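Long-range contacts in alanine racemase (Oenococcus oeni PSU-1, PDB 3HUR), which belongs to the alanine racemase family and joins an N-terminal TIM-type barrel to a C-terminal domain rich in beta strands: residues A19-Q24 with F55-A61; E25-W29 with P242-L247; Y36-K40 with R224-I229; D62-N68 with L82-L87. All coordinates share one frame; numbering follows the deposited sequence.

Overall arrangement
Contacts 3 and 4 involve strands 34-38 and 63-66, neighbours in the parallel sheet, with centres about 10 Å apart. Contact 3 is buried near the chain centre, contact 4 partly buried. Contact 4 is held by four backbone hydrogen bonds, one of them weak, contact 3 by one, with CA-H...O contacts on either side of it; each has a sulfate beside it. Contacts 1 and 2 share helix 16-30 and have no hydrogen bond across them, relying on carbon laid over aromatic faces. Contact 1 is buried, with Leu23 reaching to the residues of contact 3; contact 2 is only partly buried, further along the same helix. A salt bridge between Arg27 and Asp62 ties contact 2 to contact 4.

Contact 1 (A19-Q24 with F55-A61); sequences AAHNLQ and FQETASA
Ala19 meets one corner of the Phe55 ring, its CB lying 4.1 Å from Phe55 CE1, while its carbonyl oxygen approaches the same corner obliquely, with Ala19 O 3.8 Å from Phe55 CE1. One residue on, the amide nitrogen of Ala20 lies near the plane of that ring, at its edge. The CB of Ala20 lies 4.2 Å from Thr58 OG1, near the C-terminal end of the other helix. That hydroxyl is already engaged, since Ser60 OG donates to Thr58 OG1 at 3.0 Å and Ala54 O, just before the segment, is a further partner.

Leu23 contributes more than any other residue. With CG anti to the carbonyl carbon (chi1 -77°), its side chain runs roughly perpendicular to that of Phe55 and sets CD1 over the middle of the ring. CD1 of Leu23 is 3.5 Å from the Phe55 ring centroid and 7° off the normal, a well-centred CH-pi contact. The same methyl reaches the backbone of the turn, CD1 of Leu23 being 3.6 Å from Ser60 O, and also touches the methyl of Ala61. Last comes Gln24, whose extended chain passes Ser60 with CG 4.2 Å from Ser60 CB.

What brings Ser60 and Ala61 against the helix is a Schellman motif, in which Ala59 takes positive phi and Ser60 N bonds back to Phe55 O. Two neighbouring helices packed over strand 34-38 in this way are characteristic of the outer layer of an alpha/beta barrel.

Contact 2 (E25-W29 with P242-L247); sequences EIREW and PPNLHL
Leu245 packs over one face of the Trp29 indole, the two side chains crossing at a slant. Leu245 CB stands 3.8 Å from the centroid of the Trp29 six-membered ring and 6° off the normal, a CH-pi contact, while its CD1 covers the same face nearer the ring fusion, 3.5 Å from Trp29 CD2. Asn244 comes instead to the edge, in the ring plane, with CB 3.6 Å from Trp29 CZ3; its amide is turned 43° from the indole. Pro242 approaches obliquely, its CB 3.5 Å from Trp29 CZ2. All three belong to one type I beta turn, from Pro242 to Leu245, closed by Leu245 N bonding to Pro242 O at 3.0 Å. The turn lies in the connection from strand 222-223 to strand 251-263, so the contact packs this connection against helix 16-30. The indole is also held within the barrel domain, where NE1 bonds to Ile210 O and the ring stacks with His213. Nearby, Ile26 CD1 packs 4.0 Å from Leu245 CD1. Glu25 bends at chi2 (-75°), which puts its carboxylate beside the loop backbone, OE1 being 3.6 Å from His246 N; its CB lies 4.2 Å from Leu247 CD2.

Contact 3 (Y36-K40 with R224-I229); sequences YAVLK and RPGQLI. With SO4 (sulfate ion), chain B.
Val38 and Pro225 supply the one conventional hydrogen bond between the two segments: Val38 N donates to Pro225 O at 2.9 Å. The N-H points almost straight at the oxygen (172°), yet it arrives tilted 30° from the carbonyl plane. CA-H...O contacts extend the pairing to both sides, with Arg224 CA 3.2 Å from Tyr36 O and Gly226 CA 3.5 Å from Val38 O. Tyr36 is bonded through its backbone to Ile223, so these contacts prolong the pairing of strand 34-38 with strand 222-223. That pairing, of the first and last barrel strands, closes the wall of the TIM-type barrel.

Among the contacts of side-chain carbon, Ile229 brings CD1 to 3.5 Å from Val38 O, and the same methyl touches Ala37 CB and Leu39 CD2. Phe55 and Leu23, from the outer helices, also pack onto Ile229. The CG2 branch of Val38, anti to the carbonyl carbon, is thereby set beside Arg224: it lies 3.5 Å from Arg224 O, a methyl-carbonyl contact, and 4.0 Å from Arg224 CB. Tyr36 and Arg224 meet through carbon, CB against CG, the guanidinium being anchored by Thr164 O and Ser202 OG.

The third group involves a sulfate, probably from the crystallisation liquor, held by consecutive backbone amides. Gln227 N reaches its O1 at 3.3 Å and Gly226 N bonds weakly to its O4 at 3.1 Å; Ser206 OG also bonds the ion.

Contact 4 (D62-N68 with L82-L87); sequences DALIVSN and LPIWVL. With SO4 (sulfate ion), chain D.
Leu64 O is gripped by two groups of the neighbouring strand: Trp85 N donates to it at 3.0 Å, and Ile84 CA makes a CA-H...O contact with it at 3.2 Å. Trp85 N approaches close to the line of the carbonyl bond (C=O...N 162°). The same pattern recurs with roles exchanged at Trp85 O, which accepts from Val66 N at 3.0 Å and is also met by Ile65 CA. Leu64 N bonds to Pro83 O at 3.0 Å, while the last bond, Leu87 N to Val66 O, is weak. Strands 63-66 and 84-86 run parallel, 19° apart, and helix 69-77 connects them, a beta-alpha-beta crossover of the barrel. That helix packs on the face bearing Leu64, Val66, Ile84 and Val86, where Val66 CG2 is 4.0 Å from Val86 CG2. On the other face Ile65 and Trp85 run alongside each other in the same direction. Ile65 CG1 is anti to the carbonyl carbon (chi1 -50°), which sets CD1 3.8 Å from Trp85 CE3. The CG2 branch of Ile65 instead meets Leu87, at 3.5 Å from its CG. Before the strand, Asp62 touches Leu82 and Pro83 through its carbonyl oxygen, while its carboxylate bonds to Val35 N and salt-bridges Arg27. Beyond it, Asn68 ND2 donates at 3.3 Å to O2 of a sulfate, probably from the crystallisation liquor, that Asp42 N and Arg8 of the second subunit also bind.

Contact 1 (A19-Q24 with F55-A61)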
loop_
_atom_site.group_PDB
_atom_site.type_symbol
_atom_site.label_atom_id
_atom_site.label_comp_id
_atom_site.label_asym_id
_atom_site.label_seq_id
_atom_site.Cartn_x
_atom_site.Cartn_y
_atom_site.Cartn_z
ATOM N N ALA A 19 2.244 -32.793 -1.617
ATOM C CA ALA A 19 2.895 -32.570 -0.328
ATOM C C ALA A 19 3.486 -33.892 0.223
ATOM O O ALA A 19 4.566 -33.903 0.831
ATOM C CB ALA A 19 1.924 -31.918 0.714
ATOM N N ALA A 20 2.761 -34.989 0.023
ATOM C CA ALA A 20 3.170 -36.279 0.550
ATOM C C ALA A 20 4.438 -36.661 -0.163
ATOM O O ALA A 20 5.452 -36.995 0.449
ATOM C CB ALA A 20 2.118 -37.317 0.322
ATOM N N HIS A 21 4.357 -36.557 -1.475
ATOM C CA HIS A 21 5.435 -36.830 -2.358
ATOM C C HIS A 21 6.691 -36.076 -1.947
ATOM O O HIS A 21 7.779 -36.639 -1.964
ATOM C CB HIS A 21 4.988 -36.452 -3.766
ATOM C CG HIS A 21 6.048 -36.591 -4.802
ATOM N ND1 HIS A 21 6.257 -37.765 -5.502
ATOM C CD2 HIS A 21 6.930 -35.689 -5.298
ATOM C CE1 HIS A 21 7.243 -37.587 -6.364
ATOM N NE2 HIS A 21 7.663 -36.334 -6.267
ATOM N N ASN A 22 6.560 -34.813 -1.574
ATOM C CA ASN A 22 7.727 -34.053 -1.116
ATOM C C ASN A 22 8.354 -34.658 0.142
ATOM O O ASN A 22 9.575 -34.669 0.266
ATOM C CB ASN A 22 7.398 -32.575 -0.873
ATOM C CG ASN A 22 7.113 -31.815 -2.133
ATOM O OD1 ASN A 22 7.411 -32.252 -3.237
ATOM N ND2 ASN A 22 6.534 -30.656 -1.970
ATOM N N LEU A 23 7.538 -35.150 1.073
ATOM C CA LEU A 23 8.097 -35.775 2.284
ATOM C C LEU A 23 8.816 -37.062 1.902
ATOM O O LEU A 23 9.911 -37.326 2.363
ATOM C CB LEU A 23 7.040 -36.057 3.350
ATOM C CG LEU A 23 6.568 -34.857 4.176
ATOM C CD1 LEU A 23 5.844 -35.318 5.462
ATOM C CD2 LEU A 23 7.715 -33.953 4.502
ATOM N N GLN A 24 8.183 -37.849 1.042
ATOM C CA GLN A 24 8.807 -39.028 0.476
ATOM C C GLN A 24 10.173 -38.751 -0.235
ATOM O O GLN A 24 11.121 -39.490 -0.025
ATOM C CB GLN A 24 7.809 -39.740 -0.450
ATOM C CG GLN A 24 6.669 -40.487 0.332
ATOM C CD GLN A 24 5.362 -40.704 -0.498
ATOM O OE1 GLN A 24 5.242 -40.267 -1.662
ATOM N NE2 GLN A 24 4.385 -41.364 0.116
ATOM N N PHE A 55 -0.350 -36.690 5.802
ATOM C CA PHE A 55 0.892 -37.344 6.157
ATOM C C PHE A 55 0.662 -38.610 6.997
ATOM O O PHE A 55 1.473 -39.537 6.905
ATOM C CB PHE A 55 1.837 -36.412 6.914
ATOM C CG PHE A 55 2.223 -35.170 6.169
ATOM C CD1 PHE A 55 2.302 -35.147 4.817
ATOM C CD2 PHE A 55 2.511 -34.010 6.859
ATOM C CE1 PHE A 55 2.672 -33.988 4.165
ATOM C CE2 PHE A 55 2.878 -32.871 6.219
ATOM C CZ PHE A 55 2.948 -32.849 4.876
ATOM N N GLN A 56 -0.391 -38.625 7.829
ATOM C CA GLN A 56 -0.714 -39.800 8.695
ATOM C C GLN A 56 -1.190 -40.986 7.855
ATOM O O GLN A 56 -0.836 -42.122 8.106
ATOM C CB GLN A 56 -1.796 -39.466 9.733
ATOM C CG GLN A 56 -1.944 -40.505 10.825
ATOM C CD GLN A 56 -2.905 -40.087 11.945
ATOM O OE1 GLN A 56 -2.486 -39.586 12.986
ATOM N NE2 GLN A 56 -4.191 -40.289 11.731
ATOM N N GLU A 57 -1.949 -40.699 6.812
ATOM C CA GLU A 57 -2.588 -41.728 6.046
ATOM C C GLU A 57 -1.602 -42.394 5.128
ATOM O O GLU A 57 -1.771 -43.574 4.784
ATOM C CB GLU A 57 -3.773 -41.162 5.250
ATOM C CG GLU A 57 -3.964 -41.739 3.792
ATOM C CD GLU A 57 -4.692 -43.072 3.745
ATOM O OE1 GLU A 57 -5.174 -43.496 4.799
ATOM O OE2 GLU A 57 -4.801 -43.684 2.652
ATOM N N THR A 58 -0.618 -41.635 4.679
ATOM C CA THR A 58 0.382 -42.161 3.759
ATOM C C THR A 58 1.621 -42.617 4.512
ATOM O O THR A 58 2.545 -43.131 3.919
ATOM C CB THR A 58 0.831 -41.100 2.758
ATOM O OG1 THR A 58 1.293 -39.927 3.474
ATOM C CG2 THR A 58 -0.300 -40.775 1.819
ATOM N N ALA A 59 1.654 -42.385 5.813
ATOM C CA ALA A 59 2.777 -42.810 6.646
ATOM C C ALA A 59 4.072 -42.090 6.256
ATOM O O ALA A 59 5.171 -42.568 6.552
ATOM C CB ALA A 59 2.962 -44.316 6.562
ATOM N N SER A 60 3.929 -40.922 5.634
ATOM C CA SER A 60 5.058 -40.216 5.070
ATOM C C SER A 60 5.719 -39.324 6.081
ATOM O O SER A 60 6.824 -38.812 5.819
ATOM C CB SER A 60 4.648 -39.466 3.811
ATOM O OG SER A 60 3.793 -38.394 4.117
ATOM N N ALA A 61 5.078 -39.171 7.243
ATOM C CA ALA A 61 5.667 -38.519 8.432
ATOM C C ALA A 61 5.436 -39.370 9.692
ATOM O O ALA A 61 4.380 -39.933 9.839
ATOM C CB ALA A 61 5.049 -37.165 8.640
#

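Contact 2 (E25-W29 with P242-L247)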
loop_
_atom_site.group_PDB
_atom_site.type_symbol
_atom_site.label_atom_id
_atom_site.label_comp_id
_atom_site.label_asym_id
_atom_site.label_seq_id
_atom_site.Cartn_x
_atom_site.Cartn_y
_atom_site.Cartn_z
ATOM N N GLU A 25 10.277 -37.703 -1.051
ATOM C CA GLU A 25 11.516 -37.400 -1.777
ATOM C C GLU A 25 12.627 -37.075 -0.860
ATOM O O GLU A 25 13.752 -37.543 -1.046
ATOM C CB GLU A 25 11.379 -36.188 -2.690
ATOM C CG GLU A 25 10.649 -36.462 -3.964
ATOM C CD GLU A 25 11.479 -37.227 -4.947
ATOM O OE1 GLU A 25 12.593 -36.757 -5.313
ATOM O OE2 GLU A 25 10.985 -38.286 -5.361
ATOM N N ILE A 26 12.329 -36.224 0.107
ATOM C CA ILE A 26 13.372 -35.719 0.958
ATOM C C ILE A 26 13.827 -36.795 1.963
ATOM O O ILE A 26 14.916 -36.688 2.549
ATOM C CB ILE A 26 12.967 -34.394 1.638
ATOM C CG1 ILE A 26 14.210 -33.626 2.058
ATOM C CG2 ILE A 26 12.073 -34.635 2.846
ATOM C CD1 ILE A 26 15.064 -33.133 0.901
ATOM N N ARG A 27 12.983 -37.808 2.169
ATOM C CA ARG A 27 13.359 -38.998 2.937
ATOM C C ARG A 27 14.459 -39.755 2.163
ATOM O O ARG A 27 15.482 -40.095 2.721
ATOM C CB ARG A 27 12.165 -39.925 3.164
ATOM C CG ARG A 27 12.380 -40.954 4.273
ATOM C CD ARG A 27 11.236 -41.978 4.351
ATOM N NE ARG A 27 10.899 -42.276 5.746
ATOM C CZ ARG A 27 9.849 -41.791 6.412
ATOM N NH1 ARG A 27 8.976 -40.978 5.821
ATOM N NH2 ARG A 27 9.660 -42.127 7.684
ATOM N N GLU A 28 14.218 -39.987 0.877
ATOM C CA GLU A 28 15.144 -40.724 0.038
ATOM C C GLU A 28 16.404 -39.931 -0.202
ATOM O O GLU A 28 17.444 -40.514 -0.417
ATOM C CB GLU A 28 14.527 -41.071 -1.334
ATOM C CG GLU A 28 13.275 -41.947 -1.274
ATOM C CD GLU A 28 12.492 -41.970 -2.612
ATOM O OE1 GLU A 28 13.159 -42.093 -3.680
ATOM O OE2 GLU A 28 11.224 -41.878 -2.592
ATOM N N TRP A 29 16.311 -38.613 -0.189
ATOM C CA TRP A 29 17.433 -37.756 -0.524
ATOM C C TRP A 29 18.439 -37.756 0.610
ATOM O O TRP A 29 19.642 -37.535 0.394
ATOM C CB TRP A 29 16.909 -36.343 -0.737
ATOM C CG TRP A 29 17.903 -35.277 -1.155
ATOM C CD1 TRP A 29 18.398 -34.268 -0.376
ATOM C CD2 TRP A 29 18.444 -35.072 -2.468
ATOM N NE1 TRP A 29 19.228 -33.457 -1.123
ATOM C CE2 TRP A 29 19.272 -33.933 -2.409
ATOM C CE3 TRP A 29 18.327 -35.761 -3.689
ATOM C CZ2 TRP A 29 19.991 -33.466 -3.527
ATOM C CZ3 TRP A 29 19.033 -35.280 -4.813
ATOM C CH2 TRP A 29 19.854 -34.151 -4.713
ATOM N N PRO A 242 18.941 -28.488 -5.889
ATOM C CA PRO A 242 19.644 -29.520 -6.616
ATOM C C PRO A 242 18.790 -30.133 -7.711
ATOM O O PRO A 242 17.679 -30.575 -7.427
ATOM C CB PRO A 242 19.962 -30.559 -5.534
ATOM C CG PRO A 242 19.650 -29.909 -4.230
ATOM C CD PRO A 242 19.281 -28.512 -4.466
ATOM N N PRO A 243 19.302 -30.179 -8.956
ATOM C CA PRO A 243 18.534 -30.735 -10.082
ATOM C C PRO A 243 17.985 -32.148 -9.837
ATOM O O PRO A 243 16.911 -32.490 -10.362
ATOM C CB PRO A 243 19.551 -30.777 -11.222
ATOM C CG PRO A 243 20.584 -29.792 -10.876
ATOM C CD PRO A 243 20.631 -29.696 -9.382
ATOM N N ASN A 244 18.709 -32.971 -9.071
ATOM C CA ASN A 244 18.280 -34.361 -8.840
ATOM C C ASN A 244 17.162 -34.515 -7.830
ATOM O O ASN A 244 16.566 -35.579 -7.755
ATOM C CB ASN A 244 19.444 -35.230 -8.363
ATOM C CG ASN A 244 20.525 -35.366 -9.397
ATOM O OD1 ASN A 244 20.264 -35.748 -10.536
ATOM N ND2 ASN A 244 21.761 -35.060 -8.999
ATOM N N LEU A 245 16.929 -33.493 -7.012
ATOM C CA LEU A 245 15.837 -33.517 -6.046
ATOM C C LEU A 245 14.634 -32.911 -6.725
ATOM O O LEU A 245 14.706 -31.796 -7.253
ATOM C CB LEU A 245 16.193 -32.677 -4.846
ATOM C CG LEU A 245 15.183 -32.641 -3.715
ATOM C CD1 LEU A 245 15.160 -33.978 -3.011
ATOM C CD2 LEU A 245 15.579 -31.535 -2.773
ATOM N N HIS A 246 13.519 -33.623 -6.720
ATOM C CA HIS A 246 12.353 -33.141 -7.457
ATOM C C HIS A 246 11.204 -32.816 -6.533
ATOM O O HIS A 246 10.213 -33.538 -6.454
ATOM C CB HIS A 246 11.961 -34.148 -8.543
ATOM C CG HIS A 246 13.102 -34.509 -9.444
ATOM N ND1 HIS A 246 13.380 -35.811 -9.822
ATOM C CD2 HIS A 246 14.065 -33.736 -10.007
ATOM C CE1 HIS A 246 14.454 -35.820 -10.595
ATOM N NE2 HIS A 246 14.887 -34.575 -10.725
ATOM N N LEU A 247 11.360 -31.717 -5.822
ATOM C CA LEU A 247 10.286 -31.222 -4.999
ATOM C C LEU A 247 9.217 -30.636 -5.922
ATOM O O LEU A 247 9.526 -29.961 -6.890
ATOM C CB LEU A 247 10.801 -30.202 -3.980
ATOM C CG LEU A 247 11.622 -30.833 -2.826
ATOM C CD1 LEU A 247 11.959 -29.830 -1.703
ATOM C CD2 LEU A 247 10.934 -32.057 -2.218
#

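Contact 3 (Y36-K40 with R224-I229)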
loop_
_atom_site.group_PDB
_atom_site.type_symbol
_atom_site.label_atom_id
_atom_site.label_comp_id
_atom_site.label_asym_id
_atom_site.label_seq_id
_atom_site.Cartn_x
_atom_site.Cartn_y
_atom_site.Cartn_z
ATOM N N TYR A 36 9.865 -35.974 10.735
ATOM C CA TYR A 36 9.032 -35.096 11.531
ATOM C C TYR A 36 8.621 -33.878 10.690
ATOM O O TYR A 36 9.462 -33.023 10.378
ATOM C CB TYR A 36 9.812 -34.563 12.723
ATOM C CG TYR A 36 10.389 -35.601 13.643
ATOM C CD1 TYR A 36 11.297 -35.241 14.626
ATOM C CD2 TYR A 36 10.030 -36.945 13.546
ATOM C CE1 TYR A 36 11.826 -36.169 15.475
ATOM C CE2 TYR A 36 10.558 -37.872 14.393
ATOM C CZ TYR A 36 11.459 -37.483 15.348
ATOM O OH TYR A 36 11.962 -38.422 16.203
ATOM N N ALA A 37 7.337 -33.793 10.344
ATOM C CA ALA A 37 6.818 -32.749 9.441
ATOM C C ALA A 37 6.585 -31.514 10.256
ATOM O O ALA A 37 5.858 -31.577 11.242
ATOM C CB ALA A 37 5.539 -33.199 8.829
ATOM N N VAL A 38 7.256 -30.415 9.902
ATOM C CA VAL A 38 7.091 -29.179 10.624
ATOM C C VAL A 38 5.964 -28.393 9.928
ATOM O O VAL A 38 6.010 -28.128 8.748
ATOM C CB VAL A 38 8.419 -28.357 10.716
ATOM C CG1 VAL A 38 8.214 -27.076 11.518
ATOM C CG2 VAL A 38 9.554 -29.163 11.363
ATOM N N LEU A 39 4.968 -28.019 10.709
ATOM C CA LEU A 39 3.813 -27.340 10.238
ATOM C C LEU A 39 3.614 -26.083 11.055
ATOM O O LEU A 39 2.826 -26.061 11.990
ATOM C CB LEU A 39 2.619 -28.248 10.450
ATOM C CG LEU A 39 2.584 -29.439 9.498
ATOM C CD1 LEU A 39 1.302 -30.168 9.761
ATOM C CD2 LEU A 39 2.687 -28.989 8.003
ATOM N N LYS A 40 4.310 -25.012 10.738
ATOM C CA LYS A 40 4.096 -23.792 11.478
ATOM C C LYS A 40 3.157 -22.900 10.685
ATOM O O LYS A 40 3.020 -23.050 9.464
ATOM C CB LYS A 40 5.412 -23.101 11.718
ATOM C CG LYS A 40 6.466 -23.963 12.394
ATOM C CD LYS A 40 7.751 -23.197 12.426
ATOM C CE LYS A 40 8.860 -23.844 13.249
ATOM N NZ LYS A 40 10.033 -22.920 13.118
ATOM N N ARG A 224 13.568 -32.876 9.901
ATOM C CA ARG A 224 12.510 -31.940 10.301
ATOM C C ARG A 224 12.131 -30.989 9.181
ATOM O O ARG A 224 12.296 -29.797 9.306
ATOM C CB ARG A 224 12.995 -31.129 11.484
ATOM C CG ARG A 224 12.939 -31.899 12.749
ATOM C CD ARG A 224 13.242 -30.971 13.913
ATOM N NE ARG A 224 14.654 -31.158 14.131
ATOM C CZ ARG A 224 15.585 -30.234 14.255
ATOM N NH1 ARG A 224 15.343 -28.946 14.322
ATOM N NH2 ARG A 224 16.801 -30.676 14.382
ATOM N N PRO A 225 11.647 -31.512 8.059
ATOM C CA PRO A 225 11.287 -30.642 6.944
ATOM C C PRO A 225 10.077 -29.771 7.251
ATOM O O PRO A 225 9.065 -30.274 7.692
ATOM C CB PRO A 225 10.961 -31.624 5.841
ATOM C CG PRO A 225 10.664 -32.858 6.519
ATOM C CD PRO A 225 11.492 -32.918 7.698
ATOM N N GLY A 226 10.239 -28.466 7.078
ATOM C CA GLY A 226 9.160 -27.472 7.275
ATOM C C GLY A 226 8.840 -26.772 5.971
ATOM O O GLY A 226 8.121 -27.301 5.154
ATOM N N GLN A 227 9.424 -25.616 5.744
ATOM C CA GLN A 227 9.049 -24.808 4.608
ATOM C C GLN A 227 9.132 -25.516 3.298
ATOM O O GLN A 227 8.448 -25.113 2.336
ATOM C CB GLN A 227 9.959 -23.644 4.433
ATOM C CG GLN A 227 9.882 -22.599 5.414
ATOM C CD GLN A 227 10.553 -21.338 4.889
ATOM O OE1 GLN A 227 11.427 -20.778 5.545
ATOM N NE2 GLN A 227 10.130 -20.880 3.701
ATOM N N LEU A 228 9.991 -26.514 3.200
ATOM C CA LEU A 228 10.180 -27.170 1.924
ATOM C C LEU A 228 8.995 -28.047 1.572
ATOM O O LEU A 228 8.918 -28.574 0.436
ATOM C CB LEU A 228 11.454 -28.035 1.919
ATOM C CG LEU A 228 11.451 -29.404 2.633
ATOM C CD1 LEU A 228 10.681 -30.464 1.906
ATOM C CD2 LEU A 228 12.907 -29.858 2.788
ATOM N N ILE A 229 8.119 -28.288 2.541
ATOM C CA ILE A 229 6.960 -29.121 2.266
ATOM C C ILE A 229 6.115 -28.540 1.137
ATOM O O ILE A 229 5.558 -29.267 0.343
ATOM C CB ILE A 229 6.074 -29.261 3.484
ATOM C CG1 ILE A 229 6.781 -30.139 4.551
ATOM C CG2 ILE A 229 4.785 -29.844 3.046
ATOM C CD1 ILE A 229 6.106 -30.171 5.967
HETATM S S SO4 B . 12.545 -25.156 8.318
HETATM O O1 SO4 B . 11.683 -24.217 7.645
HETATM O O2 SO4 B . 13.893 -24.676 8.478
HETATM O O3 SO4 B . 12.082 -25.307 9.666
HETATM O O4 SO4 B . 12.508 -26.323 7.452
#

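Contact 4 (D62-N68 with L82-L87)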
loop_
_atom_site.group_PDB
_atom_site.type_symbol
_atom_site.label_atom_id
_atom_site.label_comp_id
_atom_site.label_asym_id
_atom_site.label_seq_id
_atom_site.Cartn_x
_atom_site.Cartn_y
_atom_site.Cartn_z
ATOM N N ASP A 62 6.401 -39.389 10.610
ATOM C CA ASP A 62 6.320 -40.151 11.852
ATOM C C ASP A 62 6.007 -39.290 13.075
ATOM O O ASP A 62 5.705 -39.806 14.172
ATOM C CB ASP A 62 7.656 -40.877 12.090
ATOM C CG ASP A 62 8.165 -41.566 10.830
ATOM O OD1 ASP A 62 7.593 -42.616 10.438
ATOM O OD2 ASP A 62 9.082 -41.014 10.197
ATOM N N ALA A 63 6.168 -37.983 12.929
ATOM C CA ALA A 63 5.631 -37.034 13.907
ATOM C C ALA A 63 5.308 -35.685 13.246
ATOM O O ALA A 63 5.597 -35.432 12.071
ATOM C CB ALA A 63 6.571 -36.850 15.017
ATOM N N LEU A 64 4.713 -34.820 14.027
ATOM C CA LEU A 64 4.342 -33.505 13.554
ATOM C C LEU A 64 4.891 -32.524 14.548
ATOM O O LEU A 64 4.781 -32.759 15.738
ATOM C CB LEU A 64 2.811 -33.362 13.513
ATOM C CG LEU A 64 2.069 -34.415 12.700
ATOM C CD1 LEU A 64 0.550 -34.305 12.951
ATOM C CD2 LEU A 64 2.423 -34.277 11.253
ATOM N N ILE A 65 5.472 -31.430 14.058
ATOM C CA ILE A 65 5.953 -30.334 14.940
ATOM C C ILE A 65 5.149 -29.050 14.625
ATOM O O ILE A 65 4.943 -28.702 13.456
ATOM C CB ILE A 65 7.469 -30.049 14.709
ATOM C CG1 ILE A 65 8.287 -31.353 14.760
ATOM C CG2 ILE A 65 7.977 -29.072 15.721
ATOM C CD1 ILE A 65 9.873 -31.233 14.492
ATOM N N VAL A 66 4.698 -28.375 15.673
ATOM C CA VAL A 66 3.912 -27.167 15.567
ATOM C C VAL A 66 4.412 -26.158 16.610
ATOM O O VAL A 66 5.255 -26.522 17.453
ATOM C CB VAL A 66 2.377 -27.433 15.730
ATOM C CG1 VAL A 66 1.862 -28.465 14.685
ATOM C CG2 VAL A 66 2.068 -27.842 17.084
ATOM N N SER A 67 3.908 -24.908 16.531
ATOM C CA SER A 67 4.451 -23.749 17.302
ATOM C C SER A 67 3.662 -23.351 18.540
ATOM O O SER A 67 4.083 -22.521 19.304
ATOM C CB SER A 67 4.510 -22.508 16.403
ATOM O OG SER A 67 4.921 -22.865 15.067
ATOM N N ASN A 68 2.474 -23.907 18.691
ATOM C CA ASN A 68 1.573 -23.513 19.748
ATOM C C ASN A 68 0.843 -24.759 20.265
ATOM O O ASN A 68 0.415 -25.630 19.515
ATOM C CB ASN A 68 0.558 -22.482 19.227
ATOM C CG ASN A 68 1.173 -21.095 18.957
ATOM O OD1 ASN A 68 1.420 -20.273 19.892
ATOM N ND2 ASN A 68 1.358 -20.797 17.673
ATOM N N LEU A 82 -0.515 -39.388 15.387
ATOM C CA LEU A 82 0.933 -39.319 15.428
ATOM C C LEU A 82 1.362 -38.501 16.602
ATOM O O LEU A 82 0.601 -37.678 17.125
ATOM C CB LEU A 82 1.501 -38.679 14.189
ATOM C CG LEU A 82 1.259 -39.438 12.895
ATOM C CD1 LEU A 82 1.763 -38.626 11.741
ATOM C CD2 LEU A 82 1.920 -40.778 12.932
ATOM N N PRO A 83 2.583 -38.751 17.082
ATOM C CA PRO A 83 3.056 -37.857 18.162
ATOM C C PRO A 83 3.272 -36.423 17.641
ATOM O O PRO A 83 3.631 -36.219 16.493
ATOM C CB PRO A 83 4.370 -38.484 18.627
ATOM C CG PRO A 83 4.719 -39.564 17.567
ATOM C CD PRO A 83 3.513 -39.847 16.742
ATOM N N ILE A 84 3.064 -35.451 18.521
ATOM C CA ILE A 84 3.128 -34.051 18.190
ATOM C C ILE A 84 3.998 -33.369 19.181
ATOM O O ILE A 84 3.948 -33.656 20.369
ATOM C CB ILE A 84 1.734 -33.372 18.267
ATOM C CG1 ILE A 84 0.848 -33.857 17.120
ATOM C CG2 ILE A 84 1.882 -31.867 18.182
ATOM C CD1 ILE A 84 -0.582 -34.011 17.470
ATOM N N TRP A 85 4.763 -32.420 18.684
ATOM C CA TRP A 85 5.783 -31.778 19.473
ATOM C C TRP A 85 5.550 -30.304 19.300
ATOM O O TRP A 85 5.569 -29.794 18.194
ATOM C CB TRP A 85 7.137 -32.231 18.906
ATOM C CG TRP A 85 8.376 -31.571 19.392
ATOM C CD1 TRP A 85 8.510 -30.625 20.377
ATOM C CD2 TRP A 85 9.699 -31.863 18.932
ATOM N NE1 TRP A 85 9.840 -30.285 20.510
ATOM C CE2 TRP A 85 10.579 -31.050 19.637
ATOM C CE3 TRP A 85 10.210 -32.719 17.954
ATOM C CZ2 TRP A 85 11.939 -31.066 19.410
ATOM C CZ3 TRP A 85 11.559 -32.731 17.728
ATOM C CH2 TRP A 85 12.411 -31.914 18.456
ATOM N N VAL A 86 5.300 -29.630 20.403
ATOM C CA VAL A 86 5.046 -28.213 20.413
ATOM C C VAL A 86 6.321 -27.481 20.804
ATOM O O VAL A 86 6.974 -27.851 21.761
ATOM C CB VAL A 86 3.884 -27.915 21.377
ATOM C CG1 VAL A 86 3.591 -26.380 21.455
ATOM C CG2 VAL A 86 2.675 -28.688 20.905
ATOM N N LEU A 87 6.665 -26.414 20.085
ATOM C CA LEU A 87 8.049 -25.957 20.088
ATOM C C LEU A 87 8.498 -25.042 21.216
ATOM O O LEU A 87 9.719 -25.103 21.608
ATOM C CB LEU A 87 8.455 -25.355 18.744
ATOM C CG LEU A 87 8.892 -26.402 17.725
ATOM C CD1 LEU A 87 9.374 -25.717 16.454
ATOM C CD2 LEU A 87 9.993 -27.280 18.296
HETATM S S SO4 D . -0.428 -22.319 14.228
HETATM O O1 SO4 D . -0.547 -20.994 13.644
HETATM O O2 SO4 D . 0.858 -22.566 14.942
HETATM O O3 SO4 D . -1.607 -22.423 15.087
HETATM O O4 SO4 D . -0.549 -23.264 13.107
#